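Local coordinates for uncharacterized protein DUF1344 (Bacteroides vulgatus ATCC 8482, PDB 3K6O) that is of unknown function but belongs to the NigD-like family, pairing an N-terminal OB domain with a C-terminal beta sandwich, and is probably exported, at residues V44-V48 against P49-L53; I91-P95 against D96-S100; N125-P129 against Q130-L134. All blocks are in the same frame, centred on the assembly; numbering follows the deposited sequence. Where two conformers were deposited one is given.

Contact 1. Residues V44-V48 against P49-L53. With SO4 (sulfate ion), chain F; SO4 (sulfate ion), chain G.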
# COMPACT_ATOMS: atom_id res chain seq x y z
N VAL A 44 -15.75 14.18 -11.68
CA VAL A 44 -16.88 14.81 -12.36
C VAL A 44 -17.87 13.77 -12.88
O VAL A 44 -18.98 14.12 -13.18
CB VAL A 44 -16.45 15.76 -13.53
CG1 VAL A 44 -15.63 16.92 -13.00
CG2 VAL A 44 -15.64 14.98 -14.62
N GLN A 45 -17.45 12.51 -13.02
CA GLN A 45 -18.36 11.41 -13.33
C GLN A 45 -17.96 10.21 -12.47
O GLN A 45 -16.78 10.01 -12.17
CB GLN A 45 -18.26 11.04 -14.82
CG GLN A 45 -18.75 12.15 -15.80
CD GLN A 45 -18.46 11.87 -17.25
OE1 GLN A 45 -17.94 10.80 -17.59
NE2 GLN A 45 -18.76 12.84 -18.14
N HIS A 46 -18.95 9.42 -12.07
CA HIS A 46 -18.71 8.20 -11.32
C HIS A 46 -19.70 7.11 -11.74
O HIS A 46 -20.86 7.40 -12.02
CB HIS A 46 -18.81 8.47 -9.82
CG HIS A 46 -20.18 8.82 -9.38
ND1 HIS A 46 -20.93 8.02 -8.55
CD2 HIS A 46 -20.98 9.87 -9.71
CE1 HIS A 46 -22.11 8.57 -8.36
NE2 HIS A 46 -22.18 9.68 -9.08
N ILE A 47 -19.22 5.87 -11.81
CA ILE A 47 -20.04 4.72 -12.18
C ILE A 47 -20.34 3.90 -10.91
O ILE A 47 -21.28 3.11 -10.87
CB ILE A 47 -19.26 3.84 -13.20
CG1 ILE A 47 -18.94 4.64 -14.47
CG2 ILE A 47 -20.00 2.53 -13.53
CD1 ILE A 47 -20.15 5.24 -15.17
N VAL A 48 -19.51 4.10 -9.88
CA VAL A 48 -19.71 3.49 -8.58
C VAL A 48 -19.76 4.59 -7.53
O VAL A 48 -19.30 5.72 -7.78
CB VAL A 48 -18.58 2.50 -8.25
CG1 VAL A 48 -18.60 1.34 -9.24
CG2 VAL A 48 -17.22 3.22 -8.24
N PRO A 49 -20.36 4.30 -6.36
CA PRO A 49 -20.50 5.30 -5.30
C PRO A 49 -19.16 5.81 -4.81
O PRO A 49 -18.22 5.04 -4.66
CB PRO A 49 -21.20 4.53 -4.17
CG PRO A 49 -21.99 3.45 -4.88
CD PRO A 49 -21.14 3.08 -6.09
N TYR A 50 -19.08 7.10 -4.52
CA TYR A 50 -17.86 7.66 -3.96
C TYR A 50 -18.09 8.76 -2.92
O TYR A 50 -17.17 9.10 -2.21
CB TYR A 50 -16.95 8.17 -5.09
CG TYR A 50 -17.32 9.55 -5.55
CD1 TYR A 50 -18.47 9.75 -6.32
CD2 TYR A 50 -16.58 10.66 -5.17
CE1 TYR A 50 -18.85 11.02 -6.73
CE2 TYR A 50 -16.95 11.94 -5.58
CZ TYR A 50 -18.08 12.11 -6.36
OH TYR A 50 -18.49 13.34 -6.75
N ARG A 51 -19.28 9.33 -2.84
CA ARG A 51 -19.48 10.54 -2.03
C ARG A 51 -19.22 10.37 -0.55
O ARG A 51 -18.92 11.33 0.13
CB ARG A 51 -20.90 11.09 -2.21
CG ARG A 51 -21.09 11.71 -3.56
CD ARG A 51 -22.41 12.46 -3.62
NE ARG A 51 -22.64 12.95 -4.96
CZ ARG A 51 -23.41 12.36 -5.87
NH1 ARG A 51 -24.05 11.22 -5.59
NH2 ARG A 51 -23.56 12.92 -7.07
N ASP A 52 -19.33 9.13 -0.10
CA ASP A 52 -19.15 8.89 1.34
C ASP A 52 -17.74 8.41 1.72
O ASP A 52 -17.49 8.06 2.88
CB ASP A 52 -20.24 7.96 1.88
CG ASP A 52 -21.62 8.41 1.45
OD1 ASP A 52 -21.95 9.60 1.67
OD2 ASP A 52 -22.35 7.60 0.85
N LEU A 53 -16.80 8.51 0.77
CA LEU A 53 -15.43 8.20 1.08
C LEU A 53 -14.91 9.26 2.04
O LEU A 53 -15.29 10.42 1.96
CB LEU A 53 -14.58 8.11 -0.19
CG LEU A 53 -14.94 6.90 -1.06
CD1 LEU A 53 -14.31 6.99 -2.43
CD2 LEU A 53 -14.52 5.62 -0.36
S SO4 F . -22.94 8.32 -3.91
O1 SO4 F . -23.72 9.54 -3.65
O2 SO4 F . -22.78 7.65 -2.61
O3 SO4 F . -23.60 7.40 -4.86
O4 SO4 F . -21.67 8.67 -4.56
S SO4 G . -25.23 11.14 -9.42
O1 SO4 G . -24.38 12.29 -9.76
O2 SO4 G . -24.61 10.34 -8.37
O3 SO4 G . -26.50 11.63 -8.88
O4 SO4 G . -25.39 10.31 -10.62
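CD1 and CE1 of Tyr50 lie over one face of the His46 imidazole, with CD1 of Tyr50 3.6 Å from CG of His46, while the rim of the imidazole takes polar partners through both nitrogens. The two rings meet obliquely, their planes at 59°. On the Tyr50 ring, CG of Arg51 sits above one face, displaced toward the rim. The Arg51 guanidinium has O1 of sulfate F and O1 of sulfate G at its edge, near its plane. ND1 of His46 donates to Val48 O at 2.9 Å; that oxygen lies in the imidazole plane, although the donor stands well above the carbonyl plane. With CG set between the backbone N and the carbonyl carbon (chi1 67°), the ring swings toward the loop that follows. This is where the short strand 45-46, running parallel to strand 75-93 in the OB domain, gives way to the 49-53 loop, whose type I turn runs from Tyr50 to Leu53.

Two sulfate ions, probably from the crystallisation liquor, occupy the outer side. O4 of sulfate F accepts from both Tyr50 N and Arg51 N, each at 3.0 Å, so consecutive amides grip one oxygen. Arg51, extended from CG to NE, brings NH1 to O1 of the same ion at 2.6 Å and also to O2 of sulfate G, while its NH2 reaches O1 of sulfate G. NE2 of His46 donates to O2 of sulfate G at 2.6 Å, and an alanine at His46 would probably cost sulfate G this donor, leave Val48 O without its imidazole partner and take away the ring packed on CD1 and CE1 of Tyr50.

Contact 2. Residues I91-P95 against D96-S100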
# COMPACT_ATOMS: atom_id res chain seq x y z
N ILE A 91 4.32 -1.43 13.26
CA ILE A 91 4.39 -1.78 14.67
C ILE A 91 5.81 -2.18 15.08
O ILE A 91 6.66 -2.50 14.25
CB ILE A 91 3.42 -2.95 15.01
CG1 ILE A 91 3.81 -4.21 14.27
CG2 ILE A 91 1.94 -2.59 14.71
CD1 ILE A 91 3.03 -5.51 14.79
N GLY A 92 6.03 -2.22 16.39
CA GLY A 92 7.29 -2.67 16.97
C GLY A 92 7.28 -4.17 17.16
O GLY A 92 6.29 -4.72 17.62
N LEU A 93 8.35 -4.83 16.73
CA LEU A 93 8.54 -6.25 16.96
C LEU A 93 9.54 -6.40 18.11
O LEU A 93 10.67 -5.93 18.03
CB LEU A 93 9.09 -6.90 15.68
CG LEU A 93 9.66 -8.29 15.83
CD1 LEU A 93 8.58 -9.26 16.36
CD2 LEU A 93 10.33 -8.83 14.51
N ASN A 94 9.13 -7.06 19.19
CA ASN A 94 9.96 -7.21 20.37
C ASN A 94 9.86 -8.66 20.86
O ASN A 94 9.09 -9.41 20.33
CB ASN A 94 9.54 -6.18 21.41
CG ASN A 94 8.10 -6.32 21.83
OD1 ASN A 94 7.70 -7.37 22.33
ND2 ASN A 94 7.33 -5.27 21.68
N PRO A 95 10.67 -9.08 21.85
CA PRO A 95 10.61 -10.48 22.29
C PRO A 95 9.24 -10.95 22.78
O PRO A 95 8.91 -12.12 22.64
CB PRO A 95 11.60 -10.51 23.46
CG PRO A 95 12.59 -9.51 23.09
CD PRO A 95 11.81 -8.38 22.46
N ASP A 96 8.43 -10.06 23.35
CA ASP A 96 7.11 -10.46 23.88
C ASP A 96 6.04 -10.74 22.81
O ASP A 96 5.31 -11.72 22.95
CB ASP A 96 6.58 -9.43 24.87
CG ASP A 96 7.51 -9.26 26.03
OD1 ASP A 96 7.79 -10.26 26.73
OD2 ASP A 96 8.02 -8.14 26.17
N ASN A 97 5.96 -9.92 21.78
CA ASN A 97 4.98 -10.11 20.71
C ASN A 97 5.54 -10.89 19.49
O ASN A 97 4.81 -11.16 18.53
CB ASN A 97 4.37 -8.76 20.24
CG ASN A 97 5.41 -7.87 19.57
OD1 ASN A 97 6.53 -8.31 19.31
ND2 ASN A 97 5.03 -6.63 19.27
N MSE A 98 6.80 -11.30 19.54
CA MSE A 98 7.39 -12.00 18.38
C MSE A 98 6.54 -13.22 17.97
O MSE A 98 6.26 -13.44 16.80
CB MSE A 98 8.81 -12.45 18.77
CG MSE A 98 9.49 -13.34 17.85
SE MSE A 98 11.31 -13.77 18.53
CE MSE A 98 10.81 -14.78 20.14
N ASP A 99 6.15 -14.02 18.95
CA ASP A 99 5.47 -15.25 18.62
C ASP A 99 4.13 -14.99 17.94
O ASP A 99 3.77 -15.69 16.97
CB ASP A 99 5.28 -16.12 19.86
CG ASP A 99 4.81 -17.52 19.51
OD1 ASP A 99 5.61 -18.29 18.95
OD2 ASP A 99 3.64 -17.84 19.80
N SER A 100 3.40 -14.00 18.42
CA SER A 100 2.09 -13.70 17.84
C SER A 100 2.23 -12.99 16.49
O SER A 100 1.34 -13.07 15.66
CB SER A 100 1.20 -12.91 18.82
OG SER A 100 1.94 -11.98 19.56
O HOH W 1 7.46 -14.43 21.92
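At the end of strand 75-93 in the beta-sandwich domain the chain turns into the short helix 98-101, and two asparagines, Asn94 and Asn97, tie the turn together with the reciprocal bonds of a capping box, each side chain accepting from the other's backbone. Asn94 N donates to Asn97 OD1 at 2.9 Å in a nearly straight bond (175°), and Asn97 N returns one to Asn94 OD1 at 3.1 Å. The carboxamide planes are only 5° apart and stacked, although the two side chains cross at about a right angle. Both have CG lodged between backbone N and carbonyl carbon (chi1 near 60° in each), which folds each amide back over the turn instead of sending it outward. OD1 of Asn94 also receives a weak bond from Asp96 N, so it bridges two successive amides.

The other end of the Asn97 amide fastens the strand itself: ND2 donates to Gly92 O at 2.8 Å, and the acceptor lies close to the amide plane. Both ends of this carboxamide are therefore engaged, which fixes its rotation. Beside these bonds, CD1 of Leu93 rests 3.6 Å from CA of Met98, a selenomethionine, and Met141 touches both side chains. Met98 N makes a weak bond to Asn94 O. Farther along, a water donates to Pro95 O at 2.8 Å and accepts from Asp99 N at 3.3 Å.

Contact 3. Residues N125-P129 against Q130-L134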
# COMPACT_ATOMS: atom_id res chain seq x y z
N ASN A 125 -4.01 -16.73 2.81
CA ASN A 125 -4.89 -17.87 2.93
C ASN A 125 -6.30 -17.39 3.23
O ASN A 125 -6.50 -16.51 4.06
CB ASN A 125 -4.37 -18.80 4.02
CG ASN A 125 -2.99 -19.35 3.69
OD1 ASN A 125 -1.96 -18.72 4.00
ND2 ASN A 125 -2.95 -20.55 3.07
N PHE A 126 -7.29 -17.93 2.51
CA PHE A 126 -8.69 -17.65 2.81
C PHE A 126 -8.98 -17.94 4.29
O PHE A 126 -8.52 -18.96 4.83
CB PHE A 126 -9.62 -18.51 1.94
CG PHE A 126 -11.07 -18.09 2.01
CD1 PHE A 126 -11.49 -16.93 1.36
CD2 PHE A 126 -11.99 -18.83 2.72
CE1 PHE A 126 -12.82 -16.52 1.41
CE2 PHE A 126 -13.34 -18.43 2.78
CZ PHE A 126 -13.75 -17.26 2.12
N PRO A 127 -9.73 -17.05 4.96
CA PRO A 127 -10.10 -17.26 6.36
C PRO A 127 -10.91 -18.54 6.59
O PRO A 127 -11.96 -18.74 5.99
CB PRO A 127 -10.94 -16.03 6.69
CG PRO A 127 -10.54 -14.99 5.67
CD PRO A 127 -10.20 -15.76 4.44
N SER A 128 -10.38 -19.39 7.47
CA SER A 128 -10.88 -20.73 7.69
C SER A 128 -10.55 -21.19 9.13
O SER A 128 -9.83 -22.17 9.33
CB SER A 128 -10.21 -21.66 6.67
OG SER A 128 -8.79 -21.66 6.79
N PRO A 129 -11.06 -20.46 10.15
CA PRO A 129 -11.83 -19.19 10.07
C PRO A 129 -10.99 -17.91 10.30
O PRO A 129 -11.32 -16.85 9.74
CB PRO A 129 -12.86 -19.35 11.18
CG PRO A 129 -12.17 -20.22 12.23
CD PRO A 129 -11.06 -21.01 11.52
N GLN A 130 -9.93 -18.01 11.10
CA GLN A 130 -9.09 -16.82 11.40
C GLN A 130 -8.62 -16.09 10.14
O GLN A 130 -8.17 -16.70 9.18
CB GLN A 130 -7.89 -17.24 12.25
CG GLN A 130 -8.23 -17.42 13.72
CD GLN A 130 -8.64 -16.10 14.35
OE1 GLN A 130 -9.84 -15.80 14.46
NE2 GLN A 130 -7.65 -15.29 14.72
N LYS A 131 -8.73 -14.77 10.15
CA LYS A 131 -8.28 -13.94 9.02
C LYS A 131 -6.77 -13.62 9.16
O LYS A 131 -6.37 -12.98 10.14
CB LYS A 131 -9.15 -12.68 8.94
CG LYS A 131 -8.55 -11.49 8.20
CD LYS A 131 -8.64 -11.55 6.67
CE LYS A 131 -7.90 -10.32 6.05
NZ LYS A 131 -8.44 -9.84 4.74
N PRO A 132 -5.93 -14.04 8.18
CA PRO A 132 -4.47 -13.82 8.30
C PRO A 132 -4.03 -12.37 8.46
O PRO A 132 -4.71 -11.45 8.00
CB PRO A 132 -3.91 -14.37 6.97
CG PRO A 132 -4.92 -15.28 6.47
CD PRO A 132 -6.25 -14.67 6.88
N ILE A 133 -2.85 -12.21 9.08
CA ILE A 133 -2.22 -10.90 9.31
C ILE A 133 -0.90 -10.76 8.53
O ILE A 133 -0.06 -11.68 8.50
CB ILE A 133 -1.94 -10.65 10.84
CG1 ILE A 133 -1.06 -11.73 11.48
CG2 ILE A 133 -3.24 -10.61 11.61
CD1 ILE A 133 -0.68 -11.42 12.96
N LEU A 134 -0.77 -9.64 7.84
CA LEU A 134 0.50 -9.18 7.32
C LEU A 134 0.90 -7.87 8.04
O LEU A 134 0.21 -6.85 7.91
CB LEU A 134 0.40 -8.94 5.81
CG LEU A 134 1.74 -8.62 5.12
CD1 LEU A 134 2.70 -9.84 5.11
CD2 LEU A 134 1.54 -8.09 3.71
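Pro127 and Lys131 lie side by side in the proline-rich loop joining strands 117-125 and 133-139 of the beta-sandwich domain, their side chains pointing the same way. CG of Pro127 meets CD of Lys131 at 4.1 Å, a contact made by the aliphatic part of the lysine. Lys131 starts with CG anti to the backbone N (chi1 159°) and then bends at chi2 (80°); this kink carries CD alongside the proline ring before the chain leads the ammonium end away. The same lysine side chain also touches Leu124.

Next to this pair the backbone comes close: CA of Pro127 makes a CH...O contact of 3.5 Å with Gln130 O, an oxygen that also accepts a hydrogen bond from Ser161 OG. The serine hydroxyl is in turn the acceptor for Ser128 N, and so links the two limbs of the loop. The peptide bond before Pro129 is cis, consistent with the tight turn that brings Pro127 and Lys131 together. The amide nitrogen of Gln130, just after that proline, is buried here without a hydrogen-bonding partner in the model. The Gln130 side chain turns outward, bent at chi2, and its contact with the other limb is confined to CB.

At the inner end of the loop Asn125 presents its backbone to Pro132, while its carboxamide is held elsewhere, by Tyr156 OH on OD1 and Gly163 O on ND2. Tyr156 also touches the Pro132 ring, so one tyrosine serves both limbs. Pro132, its ring puckered C-gamma exo, directs CG at the asparagine carbonyl, where CG of Pro132 comes to 3.1 Å from O of Asn125.

How the contacts relate
The three contacts follow in series along the chain. Contact 1 belongs to the OB domain, contacts 2 and 3 to the beta sandwich. Strand 75-93 connects them: it pairs in parallel with strand 45-46 of contact 1, supplies the first residues of contact 2, and runs parallel to strand 133-139 of contact 3. Contacts 1 and 2 lie on opposite sides of the chain's centre, about 40 Å apart between centres; contacts 1 and 3 are about 30 Å apart between centres, about 17 Å between nearest atoms. Contacts 2 and 3, with centres about 19 Å apart, touch where Ser100 O packs against CD1 of Ile133. Interrupted by a bulge or short loop, strand 75-93 runs from the OB part into the sandwich part, and the contacts sit in surface turns beside it or at its end.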